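Local coordinates for tyrosine-protein kinase receptor torso (Bombyx mori, PDB 5AOQ), which acts as a receptor tyrosine kinase that responds to prothoracicotropic hormone by activating MAPK signalling, and is involved in initiating metamorphosis, at residues Pro17-Leu22 / Ile86-Asp91. Sequence-based numbering, arbitrary orientation.
Sequences PPAPGL and ILMEHD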
loop_
_atom_site.group_PDB
_atom_site.type_symbol
_atom_site.label_atom_id
_atom_site.label_comp_id
_atom_site.label_asym_id
_atom_site.label_seq_id
_atom_site.Cartn_x
_atom_site.Cartn_y
_atom_site.Cartn_z
ATOM N N PRO A 17 -17.292 20.513 20.657
ATOM C CA PRO A 17 -18.329 19.475 20.688
ATOM C C PRO A 17 -18.379 18.635 19.412
ATOM O O PRO A 17 -17.928 19.102 18.367
ATOM C CB PRO A 17 -19.630 20.275 20.850
ATOM C CG PRO A 17 -19.215 21.630 21.307
ATOM C CD PRO A 17 -17.872 21.866 20.708
ATOM N N PRO A 18 -18.918 17.405 19.496
ATOM C CA PRO A 18 -19.027 16.526 18.327
ATOM C C PRO A 18 -19.862 17.127 17.200
ATOM O O PRO A 18 -20.810 17.865 17.464
ATOM C CB PRO A 18 -19.706 15.273 18.889
ATOM C CG PRO A 18 -19.418 15.295 20.336
ATOM C CD PRO A 18 -19.388 16.737 20.722
ATOM N N ALA A 19 -19.503 16.804 15.962
ATOM C CA ALA A 19 -20.215 17.290 14.787
ATOM C C ALA A 19 -20.870 16.113 14.065
ATOM O O ALA A 19 -20.195 15.381 13.343
ATOM C CB ALA A 19 -19.268 18.029 13.859
ATOM N N PRO A 20 -22.189 15.924 14.257
ATOM C CA PRO A 20 -22.875 14.786 13.633
ATOM C C PRO A 20 -22.878 14.864 12.112
ATOM O O PRO A 20 -22.839 13.827 11.446
ATOM C CB PRO A 20 -24.304 14.889 14.183
ATOM C CG PRO A 20 -24.200 15.746 15.397
ATOM C CD PRO A 20 -23.099 16.706 15.112
ATOM N N GLY A 21 -22.907 16.080 11.579
ATOM C CA GLY A 21 -22.935 16.284 10.142
ATOM C C GLY A 21 -21.700 15.730 9.462
ATOM O O GLY A 21 -21.716 15.445 8.262
ATOM N N LEU A 22 -20.629 15.579 10.236
ATOM C CA LEU A 22 -19.374 15.030 9.739
ATOM C C LEU A 22 -19.152 13.623 10.286
ATOM O O LEU A 22 -18.748 12.721 9.555
ATOM C CB LEU A 22 -18.215 15.941 10.129
ATOM C CG LEU A 22 -18.326 17.378 9.622
ATOM C CD1 LEU A 22 -17.283 18.241 10.292
ATOM C CD2 LEU A 22 -18.178 17.441 8.116
ATOM N N ILE A 86 -13.157 9.802 19.247
ATOM C CA ILE A 86 -12.932 10.786 18.191
ATOM C C ILE A 86 -12.201 12.026 18.699
ATOM O O ILE A 86 -12.286 12.369 19.882
ATOM C CB ILE A 86 -14.263 11.231 17.550
ATOM C CG1 ILE A 86 -15.178 11.847 18.612
ATOM C CG2 ILE A 86 -14.941 10.050 16.868
ATOM C CD1 ILE A 86 -16.432 12.482 18.061
ATOM N N LEU A 87 -11.493 12.689 17.787
ATOM C CA LEU A 87 -10.826 13.960 18.065
ATOM C C LEU A 87 -11.583 15.108 17.406
ATOM O O LEU A 87 -11.850 15.071 16.203
ATOM C CB LEU A 87 -9.378 13.942 17.563
ATOM C CG LEU A 87 -8.399 12.984 18.245
ATOM C CD1 LEU A 87 -7.036 13.073 17.579
ATOM C CD2 LEU A 87 -8.287 13.278 19.735
ATOM N N MET A 88 -11.918 16.124 18.197
ATOM C CA MET A 88 -12.755 17.224 17.726
ATOM C C MET A 88 -12.033 18.563 17.677
ATOM O O MET A 88 -11.387 18.973 18.640
ATOM C CB MET A 88 -13.994 17.351 18.609
ATOM C CG MET A 88 -15.143 16.486 18.146
ATOM S SD MET A 88 -15.739 17.011 16.529
ATOM C CE MET A 88 -16.331 15.457 15.875
ATOM N N GLU A 89 -12.183 19.233 16.537
ATOM C CA GLU A 89 -11.572 20.529 16.270
ATOM C C GLU A 89 -12.666 21.596 16.149
ATOM O O GLU A 89 -13.853 21.269 16.135
ATOM C CB GLU A 89 -10.720 20.431 14.992
ATOM C CG GLU A 89 -10.475 21.729 14.233
ATOM C CD GLU A 89 -9.633 21.530 12.991
ATOM O OE1 GLU A 89 -9.331 20.366 12.652
ATOM O OE2 GLU A 89 -9.268 22.540 12.353
ATOM N N HIS A 90 -12.273 22.866 16.082
ATOM C CA HIS A 90 -13.217 23.964 15.884
ATOM C C HIS A 90 -13.707 24.068 14.440
ATOM O O HIS A 90 -14.911 24.081 14.184
ATOM C CB HIS A 90 -12.581 25.292 16.293
ATOM C CG HIS A 90 -13.389 26.492 15.907
ATOM N ND1 HIS A 90 -13.258 27.116 14.685
ATOM C CD2 HIS A 90 -14.342 27.181 16.579
ATOM C CE1 HIS A 90 -14.092 28.138 14.623
ATOM N NE2 HIS A 90 -14.762 28.199 15.759
ATOM N N ASP A 91 -12.764 24.150 13.507
ATOM C CA ASP A 91 -13.082 24.352 12.096
ATOM C C ASP A 91 -13.976 23.238 11.561
ATOM O O ASP A 91 -15.022 23.507 10.971
ATOM C CB ASP A 91 -11.799 24.434 11.266
ATOM C CG ASP A 91 -10.883 25.558 11.715
ATOM O OD1 ASP A 91 -11.394 26.649 12.047
ATOM O OD2 ASP A 91 -9.651 25.349 11.739
#
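Pro18 and Met88 lie at the closest backbone approach of segments 17-22 and 86-91, with their CA atoms 6.3 Å apart. The contact joins an extended N-terminal run to an inner strand of the first fibronectin type III domain in the receptor's extracellular part. Strand 83-88 already pairs with strands 98-101 and 118-124 in an antiparallel four-stranded sheet, and the proline-rich run is not hydrogen-bonded to it; instead its backbone lies against the Met88 side chain, and Pro18 touches Ile86. Beyond Pro18 the chain turns into helix 20-23: Ala19 is its N-cap residue, and Leu22 N donates to Ala19 O at 3.1 Å.

Met88 takes part in three of the four residue pairs of the contact, its side chain directed at the incoming backbone. A bend at its second torsion (chi2 -65°) lays CG, SD and CE along the backbone from Pro17 O through Pro18 CA to Ala19 N. Met88 SD lies 3.5 Å from Pro17 O and also packs against Pro18 CA. The terminal CE of Met88 comes to 3.4 Å from Ala19 N and packs more loosely on Ala19 CB. Ile86, two residues back on the strand, adds an apolar touch, its CD1 4.4 Å from Pro18 CB. Trp121 of strand 118-124 and Leu23 of helix 20-23 pack on Pro18, Ile86 and Met88, so the three share one apolar cluster. Replacing Met88 with an alanine would probably open a gap beneath the Pro17-Ala19 backbone and take away the methyl that packs on Ala19 CB.

Farther along, Leu22 packs on Leu43 of the second subunit, while Glu89 forms a salt bridge with Lys116. In the loop past the strand, His90 ND1 donates to Asp91 OD1 at 3.3 Å, the oxygen lying in the imidazole plane but approached from 49° above the carboxylate plane.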